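PDB 2PB9: phosphomethylpyrimidine kinase, which probably phosphorylates hydroxymethylpyrimidine and its phosphate and, through the C-terminal ThiN domain described here, joins the pyrimidine and thiazole units into thiamine phosphate. Local coordinates for residues S120-R125 with E144-R149; D155-L160 with L170-N175; V31-V36 with A95-Y100; R45-V50 with H77-V82. All coordinates share one frame; numbering follows the deposited sequence.

In the fold
From the N terminus, 31-36 opens contact 3, and before it is closed the chain forms contact 4, where the loop 45-50 meets the start of helix 77-86; strand 94-98 then completes contact 3 by pairing with strand 35-38. Contacts 1 and 2 follow in series, with no crossing. Contact 1 sets helix 138-149 on strand 118-121, and contact 2 closes the hairpin of strands 154-159 and 168-173. Contacts 1, 2 and 3 belong to one mixed sheet: backbone hydrogen bonds join Ser120 to Ile156 and probably Ile96 to Val171. Contact 4 lies over this sheet, its Leu78 reaching both Asn34 and Leu170.

Contact 1 (S120-R125 with E144-R149); sequences SFYDRR and ETAIKR
Arg149 runs past the Ser120 hydroxyl to the carbonyl and ring of Phe121. With CG anti to the backbone N (chi1 174°) the chain sets out toward the strand, and its bends at chi2 and chi3 curl the tip back to Phe121. CB lies 3.2 Å from Ser120 OG, and CG runs past the same hydroxyl. NE comes next, giving a weak hydrogen bond of 3.1 Å to Phe121 O and standing over one face of the Phe121 ring, toward its rim. Arg149 CZ lies 3.4 Å from Phe121 CE1, which comes under the guanidinium face; the two planes are 33° apart. NH1 passes outside the rim beside CE1 and CZ of the ring, whereas NH2 turns to Phe121 O in a second weak bond of 2.9 Å and donates to a water at 2.7 Å, which also accepts from Asp123 N.

Helix 138-149 lies in the beta-alpha-beta crossover between the parallel neighbours 118-121 and 154-159, and here it rests on the first of them. Ser120 OG is modelled as a donor to Ala146 O, at a separation so short that its exact length is doubtful. The methyl of Ala146 sits over the Phe121 carbonyl and at the edge of the Tyr122 ring. A leucine in place of Arg149 would probably cost Phe121 O its two weak donors and cut the water's link from Asp123 N to the helix. Alongside, Thr145 CG2 packs 3.9 Å from Tyr122 CB.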
loop_
_atom_site.group_PDB
_atom_site.type_symbol
_atom_site.label_atom_id
_atom_site.label_comp_id
_atom_site.label_asym_id
_atom_site.label_seq_id
_atom_site.Cartn_x
_atom_site.Cartn_y
_atom_site.Cartn_z
ATOM N N SER A 120 9.114 5.899 20.183
ATOM C CA SER A 120 9.762 5.885 18.884
ATOM C C SER A 120 8.877 5.071 17.954
ATOM O O SER A 120 7.778 4.658 18.334
ATOM C CB SER A 120 11.152 5.272 18.986
ATOM O OG SER A 120 11.919 5.565 17.828
ATOM N N PHE A 121 9.339 4.835 16.735
ATOM C CA PHE A 121 8.529 4.084 15.788
ATOM C C PHE A 121 9.405 3.572 14.678
ATOM O O PHE A 121 10.602 3.848 14.633
ATOM C CB PHE A 121 7.450 4.994 15.177
ATOM C CG PHE A 121 8.012 6.103 14.318
ATOM C CD1 PHE A 121 8.408 5.859 13.000
ATOM C CD2 PHE A 121 8.208 7.383 14.847
ATOM C CE1 PHE A 121 8.996 6.869 12.216
ATOM C CE2 PHE A 121 8.798 8.404 14.073
ATOM C CZ PHE A 121 9.192 8.144 12.755
ATOM N N TYR A 122 8.787 2.821 13.777
ATOM C CA TYR A 122 9.474 2.300 12.611
ATOM C C TYR A 122 8.454 2.209 11.493
ATOM O O TYR A 122 7.269 2.009 11.744
ATOM C CB TYR A 122 10.113 0.938 12.909
ATOM C CG TYR A 122 9.161 -0.209 13.164
ATOM C CD1 TYR A 122 8.393 -0.742 12.135
ATOM C CD2 TYR A 122 9.108 -0.829 14.414
ATOM C CE1 TYR A 122 7.607 -1.872 12.337
ATOM C CE2 TYR A 122 8.324 -1.966 14.623
ATOM C CZ TYR A 122 7.581 -2.482 13.577
ATOM O OH TYR A 122 6.852 -3.635 13.741
ATOM N N ASP A 123 8.917 2.394 10.263
ATOM C CA ASP A 123 8.047 2.344 9.103
ATOM C C ASP A 123 8.568 1.276 8.165
ATOM O O ASP A 123 9.697 1.357 7.692
ATOM C CB ASP A 123 8.022 3.713 8.413
ATOM C CG ASP A 123 7.130 3.737 7.184
ATOM O OD1 ASP A 123 6.232 2.879 7.061
ATOM O OD2 ASP A 123 7.322 4.631 6.340
ATOM N N ARG A 124 7.738 0.273 7.910
ATOM C CA ARG A 124 8.103 -0.831 7.042
ATOM C C ARG A 124 8.396 -0.380 5.614
ATOM O O ARG A 124 9.032 -1.109 4.841
ATOM C CB ARG A 124 6.987 -1.881 7.052
ATOM C CG ARG A 124 6.886 -2.637 8.362
ATOM C CD ARG A 124 5.582 -3.416 8.506
ATOM N NE ARG A 124 5.609 -4.238 9.716
ATOM C CZ ARG A 124 4.553 -4.830 10.270
ATOM N NH1 ARG A 124 3.340 -4.704 9.732
ATOM N NH2 ARG A 124 4.718 -5.548 11.377
ATOM N N ARG A 125 7.932 0.815 5.256
ATOM C CA ARG A 125 8.179 1.321 3.916
ATOM C C ARG A 125 9.652 1.671 3.754
ATOM O O ARG A 125 10.170 1.728 2.639
ATOM C CB ARG A 125 7.307 2.544 3.625
ATOM C CG ARG A 125 5.950 2.197 3.048
ATOM C CD ARG A 125 5.155 3.449 2.731
ATOM N NE ARG A 125 5.084 4.310 3.903
ATOM C CZ ARG A 125 4.364 5.425 3.991
ATOM N NH1 ARG A 125 3.633 5.846 2.963
ATOM N NH2 ARG A 125 4.372 6.118 5.123
ATOM N N GLU A 144 14.781 -2.484 16.363
ATOM C CA GLU A 144 16.091 -1.845 16.329
ATOM C C GLU A 144 16.007 -0.469 15.685
ATOM O O GLU A 144 16.549 0.506 16.194
ATOM C CB GLU A 144 17.069 -2.698 15.536
ATOM C CG GLU A 144 17.289 -4.073 16.101
ATOM C CD GLU A 144 18.088 -4.937 15.160
ATOM O OE1 GLU A 144 19.170 -4.478 14.723
ATOM O OE2 GLU A 144 17.636 -6.066 14.857
ATOM N N THR A 145 15.333 -0.409 14.546
ATOM C CA THR A 145 15.168 0.845 13.834
ATOM C C THR A 145 14.604 1.862 14.807
ATOM O O THR A 145 15.157 2.945 14.968
ATOM C CB THR A 145 14.213 0.656 12.642
ATOM O OG1 THR A 145 14.859 -0.145 11.650
ATOM C CG2 THR A 145 13.816 1.982 12.039
ATOM N N ALA A 146 13.514 1.490 15.471
ATOM C CA ALA A 146 12.848 2.355 16.441
ATOM C C ALA A 146 13.736 2.728 17.631
ATOM O O ALA A 146 13.740 3.875 18.084
ATOM C CB ALA A 146 11.595 1.682 16.936
ATOM N N ILE A 147 14.478 1.745 18.133
ATOM C CA ILE A 147 15.370 1.937 19.270
ATOM C C ILE A 147 16.555 2.836 18.925
ATOM O O ILE A 147 16.956 3.682 19.727
ATOM C CB ILE A 147 15.868 0.555 19.811
ATOM C CG1 ILE A 147 14.790 -0.046 20.731
ATOM C CG2 ILE A 147 17.194 0.704 20.547
ATOM C CD1 ILE A 147 15.132 -1.405 21.328
ATOM N N LYS A 148 17.108 2.656 17.732
ATOM C CA LYS A 148 18.241 3.457 17.295
ATOM C C LYS A 148 17.805 4.836 16.819
ATOM O O LYS A 148 18.617 5.750 16.731
ATOM C CB LYS A 148 18.995 2.733 16.182
ATOM C CG LYS A 148 19.670 1.455 16.640
ATOM C CD LYS A 148 20.417 0.798 15.496
ATOM C CE LYS A 148 21.186 -0.427 15.956
ATOM N NZ LYS A 148 21.886 -1.053 14.802
ATOM N N ARG A 149 16.518 4.972 16.511
ATOM C CA ARG A 149 15.927 6.233 16.056
ATOM C C ARG A 149 16.225 7.349 17.076
ATOM O O ARG A 149 16.892 8.327 16.751
ATOM C CB ARG A 149 14.414 6.037 15.882
ATOM C CG ARG A 149 13.595 7.275 15.557
ATOM C CD ARG A 149 13.160 7.307 14.099
ATOM N NE ARG A 149 12.615 6.029 13.652
ATOM C CZ ARG A 149 12.208 5.767 12.409
ATOM N NH1 ARG A 149 12.274 6.702 11.465
ATOM N NH2 ARG A 149 11.754 4.556 12.102
HETATM O O HOH W 1 11.717 2.853 10.043
#

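Contact 2 (D155-L160 with L170-N175); sequences DIIYHL and LVFGRN
Ile157 CG1 and Phe172 CG both stand beside the backbone N, anti to the carbonyl carbon (chi1 -64° for Ile157, -51° for Phe172), and these turns swing the two side chains together across the strands. Ile157 CD1 reaches the ring at CE1, 3.8 Å away, coming in obliquely. The same ring also presents CD1 to Asp155 O at 3.3 Å, the oxygen lying in the ring plane at its edge.

That oxygen has a second task, accepting the bond from Phe172 N at 2.8 Å, nearly in line with the carbonyl. Strands 154-159 and 168-173 form a beta hairpin; their parts 156-159 and 170-173 run antiparallel, 161° apart in direction. Ile157 and Leu170 are its hydrogen-bonded pair, with Ile157 N to Leu170 O at 2.8 Å and Leu170 N to Ile157 O at 2.6 Å. Ile156 and Val171 make the neighbouring non-hydrogen-bonded pair, their side chains on the other face from those of Ile157 and Leu170. Ile156 CG2 lies alongside the Leu170 carbonyl, 3.4 Å from its O.

An alanine in place of Phe172 is likely to open a gap beside Ile157 CD1 and leave Tyr85, on helix 77-86, without the ring it stacks on. On the Ile156 and Val171 face, helix 176-185 covers Val171 through Lys182 and Ile183. Strand 94-98 flanks the hairpin on the Leu170 side, with Asn97 against Leu170 and Ala95 against Phe172.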
loop_
_atom_site.group_PDB
_atom_site.type_symbol
_atom_site.label_atom_id
_atom_site.label_comp_id
_atom_site.label_asym_id
_atom_site.label_seq_id
_atom_site.Cartn_x
_atom_site.Cartn_y
_atom_site.Cartn_z
ATOM N N ASP A 155 9.722 3.657 25.596
ATOM C CA ASP A 155 8.779 2.812 26.317
ATOM C C ASP A 155 7.683 2.392 25.351
ATOM O O ASP A 155 7.068 1.338 25.512
ATOM C CB ASP A 155 8.149 3.592 27.471
ATOM C CG ASP A 155 9.168 4.028 28.491
ATOM O OD1 ASP A 155 9.447 3.226 29.409
ATOM O OD2 ASP A 155 9.700 5.160 28.361
ATOM N N ILE A 156 7.445 3.246 24.358
ATOM C CA ILE A 156 6.426 3.005 23.344
ATOM C C ILE A 156 7.014 2.994 21.947
ATOM O O ILE A 156 7.733 3.908 21.542
ATOM C CB ILE A 156 5.329 4.087 23.343
ATOM C CG1 ILE A 156 4.791 4.298 24.751
ATOM C CG2 ILE A 156 4.213 3.693 22.390
ATOM C CD1 ILE A 156 5.719 5.127 25.604
ATOM N N ILE A 157 6.694 1.943 21.213
ATOM C CA ILE A 157 7.143 1.804 19.843
ATOM C C ILE A 157 5.890 1.428 19.065
ATOM O O ILE A 157 5.123 0.560 19.484
ATOM C CB ILE A 157 8.220 0.699 19.708
ATOM C CG1 ILE A 157 9.468 1.091 20.509
ATOM C CG2 ILE A 157 8.574 0.489 18.229
ATOM C CD1 ILE A 157 10.579 0.066 20.493
ATOM N N TYR A 158 5.651 2.106 17.955
ATOM C CA TYR A 158 4.473 1.796 17.164
ATOM C C TYR A 158 4.872 1.841 15.711
ATOM O O TYR A 158 6.011 2.164 15.388
ATOM C CB TYR A 158 3.362 2.812 17.437
ATOM C CG TYR A 158 3.650 4.182 16.879
ATOM C CD1 TYR A 158 3.224 4.537 15.595
ATOM C CD2 TYR A 158 4.394 5.116 17.610
ATOM C CE1 TYR A 158 3.529 5.782 15.051
ATOM C CE2 TYR A 158 4.707 6.366 17.073
ATOM C CZ TYR A 158 4.270 6.690 15.792
ATOM O OH TYR A 158 4.577 7.917 15.245
ATOM N N HIS A 159 3.939 1.492 14.839
ATOM C CA HIS A 159 4.188 1.536 13.411
ATOM C C HIS A 159 2.836 1.589 12.727
ATOM O O HIS A 159 1.876 0.969 13.193
ATOM C CB HIS A 159 4.967 0.303 12.938
ATOM C CG HIS A 159 4.165 -0.963 12.950
ATOM N ND1 HIS A 159 3.367 -1.352 11.895
ATOM C CD2 HIS A 159 4.061 -1.943 13.877
ATOM C CE1 HIS A 159 2.808 -2.515 12.172
ATOM N NE2 HIS A 159 3.213 -2.897 13.370
ATOM N N LEU A 160 2.756 2.348 11.638
ATOM C CA LEU A 160 1.520 2.467 10.870
ATOM C C LEU A 160 1.327 1.199 10.032
ATOM O O LEU A 160 2.250 0.395 9.886
ATOM C CB LEU A 160 1.585 3.684 9.948
ATOM C CG LEU A 160 1.780 5.051 10.592
ATOM C CD1 LEU A 160 1.829 6.115 9.514
ATOM C CD2 LEU A 160 0.650 5.321 11.555
ATOM N N LEU A 170 3.189 -0.755 20.557
ATOM C CA LEU A 170 3.808 -1.644 21.528
ATOM C C LEU A 170 4.280 -0.788 22.708
ATOM O O LEU A 170 4.829 0.302 22.530
ATOM C CB LEU A 170 5.002 -2.371 20.901
ATOM C CG LEU A 170 4.745 -2.982 19.520
ATOM C CD1 LEU A 170 6.020 -3.613 19.001
ATOM C CD2 LEU A 170 3.647 -4.013 19.594
ATOM N N VAL A 171 4.023 -1.277 23.913
ATOM C CA VAL A 171 4.439 -0.584 25.117
ATOM C C VAL A 171 5.179 -1.589 25.972
ATOM O O VAL A 171 4.677 -2.684 26.226
ATOM C CB VAL A 171 3.237 0.003 25.887
ATOM C CG1 VAL A 171 2.024 -0.873 25.706
ATOM C CG2 VAL A 171 3.581 0.139 27.363
ATOM N N PHE A 172 6.379 -1.188 26.430
ATOM C CA PHE A 172 7.257 -2.071 27.184
ATOM C C PHE A 172 7.362 -1.619 28.632
ATOM O O PHE A 172 7.204 -0.474 28.994
ATOM C CB PHE A 172 8.644 -2.123 26.543
ATOM C CG PHE A 172 8.615 -2.416 25.075
ATOM C CD1 PHE A 172 8.144 -1.472 24.178
ATOM C CD2 PHE A 172 9.057 -3.634 24.595
ATOM C CE1 PHE A 172 8.116 -1.740 22.822
ATOM C CE2 PHE A 172 9.031 -3.910 23.240
ATOM C CZ PHE A 172 8.561 -2.961 22.353
ATOM N N GLY A 173 7.715 -2.627 29.455
ATOM C CA GLY A 173 7.911 -2.433 30.876
ATOM C C GLY A 173 8.891 -3.489 31.340
ATOM O O GLY A 173 9.147 -4.462 30.627
ATOM N N ARG A 174 9.447 -3.315 32.530
ATOM C CA ARG A 174 10.396 -4.283 33.038
ATOM C C ARG A 174 9.676 -5.508 33.595
ATOM O O ARG A 174 10.272 -6.570 33.745
ATOM C CB ARG A 174 11.274 -3.627 34.095
ATOM C CG ARG A 174 11.973 -2.390 33.573
ATOM C CD ARG A 174 12.889 -1.808 34.612
ATOM N NE ARG A 174 12.191 -1.534 35.861
ATOM C CZ ARG A 174 12.809 -1.241 37.001
ATOM N NH1 ARG A 174 14.135 -1.188 37.034
ATOM N NH2 ARG A 174 12.109 -1.013 38.109
ATOM N N ASN A 175 8.394 -5.354 33.896
ATOM C CA ASN A 175 7.574 -6.454 34.398
ATOM C C ASN A 175 6.131 -6.119 34.024
ATOM O O ASN A 175 5.836 -4.984 33.646
ATOM C CB ASN A 175 7.722 -6.592 35.920
ATOM C CG ASN A 175 7.324 -5.325 36.668
ATOM O OD1 ASN A 175 6.160 -4.919 36.656
ATOM N ND2 ASN A 175 8.292 -4.694 37.317
#

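Contact 3 (V31-V36 with A95-Y100); sequences VGTNFV and AINIRY
Strands 35-38 and 94-98 run antiparallel here, the touching parts 166° apart in direction, with Phe35 and Ile96 as a non-hydrogen-bonded pair and Val36 and Ala95 as a hydrogen-bonded one. Val36 N donates to Ala95 O at 3.1 Å and Ala95 N to Val36 O at 3.2 Å. Beyond Phe35 the regular pairing fades to a weak Asn97 N to Asn34 O bond, and side chains take over.

Asn97 does most of this work. Its CG stands between the backbone N and the carbonyl carbon (chi1 65°), which directs the amide at the main chain of 31-36. ND2 donates to Gly32 O at 3.2 Å, on a lone pair of that carbonyl and close to the plane of the amide. OD1 receives Asn34 N, also at 3.2 Å, but from above its carbonyl plane. Thr33 OG1 in turn gives its proton to Asn97 O at 2.9 Å, in the plane of that carbonyl.

Phe35 and Ile96 pack together on one face of the sheet. Ile96 CD1 sits over one face of the Phe35 ring, 4.0 Å above it and toward the rim, and Ile96 CG1 packs 3.5 Å from Thr33 CG2. Ala95 O lies at the ring's edge. Helices 5-21 and 176-185 cover Phe35 and Ile96.

Since every touching residue is buried, the polar groups of 31-36 need partners inside the protein; one asparagine supplies both a donor and an acceptor, extending the strand pairing past the last regular pair and fixing its own amide by bonds at both ends.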
loop_
_atom_site.group_PDB
_atom_site.type_symbol
_atom_site.label_atom_id
_atom_site.label_comp_id
_atom_site.label_asym_id
_atom_site.label_seq_id
_atom_site.Cartn_x
_atom_site.Cartn_y
_atom_site.Cartn_z
ATOM N N VAL A 31 -6.538 -8.391 15.637
ATOM C CA VAL A 31 -5.745 -9.611 15.725
ATOM C C VAL A 31 -5.628 -10.087 17.175
ATOM O O VAL A 31 -5.140 -11.192 17.453
ATOM C CB VAL A 31 -4.332 -9.391 15.119
ATOM C CG1 VAL A 31 -4.467 -8.856 13.715
ATOM C CG2 VAL A 31 -3.521 -8.421 15.969
ATOM N N GLY A 32 -6.093 -9.246 18.095
ATOM C CA GLY A 32 -6.054 -9.584 19.505
ATOM C C GLY A 32 -4.859 -9.000 20.239
ATOM O O GLY A 32 -3.848 -8.636 19.636
ATOM N N THR A 33 -4.975 -8.899 21.553
ATOM C CA THR A 33 -3.884 -8.376 22.342
ATOM C C THR A 33 -3.197 -9.499 23.119
ATOM O O THR A 33 -3.852 -10.366 23.711
ATOM C CB THR A 33 -4.369 -7.279 23.330
ATOM O OG1 THR A 33 -4.649 -6.080 22.599
ATOM C CG2 THR A 33 -3.300 -6.987 24.402
ATOM N N ASN A 34 -1.871 -9.489 23.078
ATOM C CA ASN A 34 -1.093 -10.455 23.811
ATOM C C ASN A 34 -0.226 -9.659 24.788
ATOM O O ASN A 34 0.269 -8.577 24.469
ATOM C CB ASN A 34 -0.239 -11.300 22.866
ATOM C CG ASN A 34 -0.042 -12.719 23.380
ATOM O OD1 ASN A 34 0.233 -13.631 22.609
ATOM N ND2 ASN A 34 -0.185 -12.909 24.688
ATOM N N PHE A 35 -0.071 -10.199 25.987
ATOM C CA PHE A 35 0.692 -9.564 27.046
ATOM C C PHE A 35 1.770 -10.587 27.409
ATOM O O PHE A 35 1.457 -11.730 27.763
ATOM C CB PHE A 35 -0.267 -9.295 28.213
ATOM C CG PHE A 35 0.251 -8.334 29.242
ATOM C CD1 PHE A 35 -0.582 -7.913 30.281
ATOM C CD2 PHE A 35 1.566 -7.877 29.210
ATOM C CE1 PHE A 35 -0.115 -7.053 31.281
ATOM C CE2 PHE A 35 2.048 -7.016 30.204
ATOM C CZ PHE A 35 1.203 -6.606 31.242
ATOM N N VAL A 36 3.036 -10.195 27.302
ATOM C CA VAL A 36 4.110 -11.136 27.597
ATOM C C VAL A 36 5.081 -10.738 28.687
ATOM O O VAL A 36 5.196 -9.568 29.060
ATOM C CB VAL A 36 4.960 -11.473 26.337
ATOM C CG1 VAL A 36 4.073 -12.012 25.251
ATOM C CG2 VAL A 36 5.734 -10.240 25.864
ATOM N N ALA A 95 5.831 -6.674 27.814
ATOM C CA ALA A 95 5.324 -5.802 26.765
ATOM C C ALA A 95 3.875 -6.158 26.494
ATOM O O ALA A 95 3.365 -7.146 27.018
ATOM C CB ALA A 95 6.159 -5.970 25.482
ATOM N N ILE A 96 3.218 -5.342 25.681
ATOM C CA ILE A 96 1.830 -5.579 25.309
ATOM C C ILE A 96 1.506 -4.811 24.033
ATOM O O ILE A 96 1.978 -3.688 23.832
ATOM C CB ILE A 96 0.854 -5.142 26.430
ATOM C CG1 ILE A 96 -0.567 -5.554 26.067
ATOM C CG2 ILE A 96 0.896 -3.633 26.623
ATOM C CD1 ILE A 96 -1.558 -5.303 27.174
ATOM N N ASN A 97 0.730 -5.415 23.147
ATOM C CA ASN A 97 0.388 -4.706 21.932
ATOM C C ASN A 97 -1.076 -4.292 21.963
ATOM O O ASN A 97 -1.968 -5.097 22.262
ATOM C CB ASN A 97 0.689 -5.544 20.673
ATOM C CG ASN A 97 -0.169 -6.799 20.563
ATOM O OD1 ASN A 97 0.132 -7.827 21.171
ATOM N ND2 ASN A 97 -1.243 -6.718 19.783
ATOM N N ILE A 98 -1.313 -3.017 21.682
ATOM C CA ILE A 98 -2.662 -2.503 21.663
ATOM C C ILE A 98 -2.958 -1.850 20.330
ATOM O O ILE A 98 -2.052 -1.543 19.556
ATOM C CB ILE A 98 -2.886 -1.487 22.784
ATOM C CG1 ILE A 98 -1.851 -0.368 22.693
ATOM C CG2 ILE A 98 -2.785 -2.183 24.130
ATOM C CD1 ILE A 98 -2.064 0.742 23.726
ATOM N N ARG A 99 -4.246 -1.653 20.081
ATOM C CA ARG A 99 -4.751 -1.043 18.862
ATOM C C ARG A 99 -4.147 0.337 18.578
ATOM O O ARG A 99 -3.826 1.086 19.503
ATOM C CB ARG A 99 -6.275 -0.918 18.968
ATOM C CG ARG A 99 -6.981 -0.686 17.657
ATOM C CD ARG A 99 -8.461 -0.842 17.843
ATOM N NE ARG A 99 -9.007 0.209 18.696
ATOM C CZ ARG A 99 -9.281 1.445 18.285
ATOM N NH1 ARG A 99 -9.068 1.797 17.021
ATOM N NH2 ARG A 99 -9.764 2.334 19.142
ATOM N N TYR A 100 -3.995 0.661 17.294
ATOM C CA TYR A 100 -3.474 1.963 16.891
ATOM C C TYR A 100 -4.598 2.790 16.261
ATOM O O TYR A 100 -5.499 2.252 15.619
ATOM C CB TYR A 100 -2.338 1.824 15.861
ATOM C CG TYR A 100 -1.899 3.155 15.250
ATOM C CD1 TYR A 100 -0.872 3.913 15.826
ATOM C CD2 TYR A 100 -2.576 3.700 14.150
ATOM C CE1 TYR A 100 -0.538 5.183 15.333
ATOM C CE2 TYR A 100 -2.256 4.965 13.653
ATOM C CZ TYR A 100 -1.240 5.704 14.250
ATOM O OH TYR A 100 -0.955 6.984 13.790
#

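Contact 4 (R45-V50 with H77-V82); sequences RSTKDV and HLARAV. With PO4 (phosphate ion), chain C.
Thr47 meets Arg80 along the aliphatic stem of the arginine, short of its flat guanidinium: CG2 lies 3.8 Å from CD, the two side chains side by side and pointing the same way. The imidazole of His77 has O3 of a bound phosphate approaching it obliquely. In the loop, the Asp49 carboxylate gathers three donors on OD2: Arg45 N at 2.8 Å and Ser46 N at 2.7 Å arrive on the anti side, somewhat out of the plane, while Ser46 OG comes from above it. This holds the turn 45-49 in shape.

Between loop and helix the touch is wholly apolar. The Ala79 methyl touches both Thr47 CB, 3.6 Å away, and Val50 CB, at 3.9 Å. Val50 CG1, anti to the backbone N (chi1 -173°), is directed further along the helix to Val82 CG1 at 4.3 Å.

The first turn of the helix grips the phosphate with straight bonds, His77 N to O3 at 3.2 Å and Leu78 N to O4 at 3.1 Å. Ser75 OG and Arg56 NE also hydrogen-bond to it. The ion probably came from the crystallisation liquor, yet a helix N terminus would favour an anion, consistent with a site for a phosphorylated substrate.

Helix 77-86 thus lies between the loop and helix 138-149, whose Ile139 touches His77, Arg80 and Ala81, while Leu78 and Val82 face strands 35-38 and 94-98.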
loop_
_atom_site.group_PDB
_atom_site.type_symbol
_atom_site.label_atom_id
_atom_site.label_comp_id
_atom_site.label_asym_id
_atom_site.label_seq_id
_atom_site.Cartn_x
_atom_site.Cartn_y
_atom_site.Cartn_z
ATOM N N ARG A 45 16.333 -17.134 25.059
ATOM C CA ARG A 45 16.883 -17.383 23.734
ATOM C C ARG A 45 15.812 -17.581 22.649
ATOM O O ARG A 45 16.104 -17.530 21.455
ATOM C CB ARG A 45 17.827 -18.598 23.803
ATOM C CG ARG A 45 18.588 -18.941 22.502
ATOM C CD ARG A 45 19.409 -17.763 21.976
ATOM N NE ARG A 45 19.664 -16.788 23.034
ATOM C CZ ARG A 45 20.454 -15.724 22.920
ATOM N NH1 ARG A 45 21.094 -15.471 21.781
ATOM N NH2 ARG A 45 20.594 -14.907 23.955
ATOM N N SER A 46 14.571 -17.802 23.051
ATOM C CA SER A 46 13.515 -17.980 22.064
ATOM C C SER A 46 12.156 -17.605 22.638
ATOM O O SER A 46 12.023 -17.392 23.844
ATOM C CB SER A 46 13.487 -19.431 21.568
ATOM O OG SER A 46 13.155 -20.315 22.617
ATOM N N THR A 47 11.152 -17.519 21.769
ATOM C CA THR A 47 9.802 -17.180 22.204
ATOM C C THR A 47 9.294 -18.243 23.185
ATOM O O THR A 47 8.308 -18.043 23.902
ATOM C CB THR A 47 8.835 -17.114 21.017
ATOM O OG1 THR A 47 8.553 -18.445 20.561
ATOM C CG2 THR A 47 9.440 -16.288 19.882
ATOM N N LYS A 48 9.979 -19.381 23.199
ATOM C CA LYS A 48 9.632 -20.477 24.087
ATOM C C LYS A 48 9.981 -20.092 25.514
ATOM O O LYS A 48 9.428 -20.645 26.464
ATOM C CB LYS A 48 10.418 -21.722 23.711
ATOM C CG LYS A 48 9.580 -22.866 23.174
ATOM C CD LYS A 48 9.012 -22.567 21.803
ATOM C CE LYS A 48 8.553 -23.856 21.136
ATOM N NZ LYS A 48 7.629 -24.639 22.013
ATOM N N ASP A 49 10.901 -19.138 25.651
ATOM C CA ASP A 49 11.362 -18.668 26.957
ATOM C C ASP A 49 10.578 -17.451 27.412
ATOM O O ASP A 49 10.939 -16.780 28.384
ATOM C CB ASP A 49 12.852 -18.321 26.888
ATOM C CG ASP A 49 13.679 -19.457 26.334
ATOM O OD1 ASP A 49 13.523 -20.576 26.861
ATOM O OD2 ASP A 49 14.472 -19.243 25.384
ATOM N N VAL A 50 9.500 -17.171 26.694
ATOM C CA VAL A 50 8.662 -16.028 27.010
ATOM C C VAL A 50 7.238 -16.499 27.268
ATOM O O VAL A 50 6.707 -17.315 26.521
ATOM C CB VAL A 50 8.680 -15.005 25.849
ATOM C CG1 VAL A 50 7.940 -13.742 26.262
ATOM C CG2 VAL A 50 10.119 -14.681 25.465
ATOM N N HIS A 77 4.798 -13.292 17.961
ATOM C CA HIS A 77 5.184 -11.986 17.444
ATOM C C HIS A 77 5.634 -10.970 18.491
ATOM O O HIS A 77 6.624 -10.262 18.292
ATOM C CB HIS A 77 4.034 -11.429 16.612
ATOM C CG HIS A 77 3.771 -12.215 15.367
ATOM N ND1 HIS A 77 2.602 -12.103 14.644
ATOM C CD2 HIS A 77 4.552 -13.088 14.685
ATOM C CE1 HIS A 77 2.675 -12.870 13.570
ATOM N NE2 HIS A 77 3.848 -13.478 13.570
ATOM N N LEU A 78 4.921 -10.898 19.605
ATOM C CA LEU A 78 5.289 -9.959 20.642
ATOM C C LEU A 78 6.541 -10.454 21.364
ATOM O O LEU A 78 7.354 -9.654 21.831
ATOM C CB LEU A 78 4.134 -9.786 21.634
ATOM C CG LEU A 78 4.204 -8.504 22.466
ATOM C CD1 LEU A 78 4.099 -7.305 21.542
ATOM C CD2 LEU A 78 3.091 -8.469 23.499
ATOM N N ALA A 79 6.707 -11.774 21.445
ATOM C CA ALA A 79 7.872 -12.343 22.124
ATOM C C ALA A 79 9.155 -11.958 21.410
ATOM O O ALA A 79 10.159 -11.622 22.045
ATOM C CB ALA A 79 7.755 -13.860 22.211
ATOM N N ARG A 80 9.126 -12.027 20.086
ATOM C CA ARG A 80 10.286 -11.664 19.285
ATOM C C ARG A 80 10.592 -10.191 19.505
ATOM O O ARG A 80 11.747 -9.794 19.588
ATOM C CB ARG A 80 10.018 -11.926 17.796
ATOM C CG ARG A 80 10.336 -13.350 17.330
ATOM C CD ARG A 80 9.106 -14.082 16.781
ATOM N NE ARG A 80 8.532 -13.422 15.607
ATOM C CZ ARG A 80 8.637 -13.871 14.357
ATOM N NH1 ARG A 80 9.297 -14.999 14.100
ATOM N NH2 ARG A 80 8.085 -13.183 13.357
ATOM N N ALA A 81 9.546 -9.384 19.604
ATOM C CA ALA A 81 9.702 -7.955 19.824
ATOM C C ALA A 81 10.385 -7.670 21.162
ATOM O O ALA A 81 11.382 -6.939 21.216
ATOM C CB ALA A 81 8.339 -7.282 19.787
ATOM N N VAL A 82 9.842 -8.244 22.236
ATOM C CA VAL A 82 10.397 -8.031 23.564
ATOM C C VAL A 82 11.783 -8.649 23.654
ATOM O O VAL A 82 12.678 -8.093 24.282
ATOM C CB VAL A 82 9.476 -8.620 24.684
ATOM C CG1 VAL A 82 9.838 -10.059 24.992
ATOM C CG2 VAL A 82 9.600 -7.799 25.934
HETATM P P PO4 C . 1.255 -13.024 19.252
HETATM O O1 PO4 C . 0.638 -11.801 18.677
HETATM O O2 PO4 C . 0.256 -13.720 20.115
HETATM O O3 PO4 C . 1.651 -13.935 18.121
HETATM O O4 PO4 C . 2.450 -12.648 20.053
#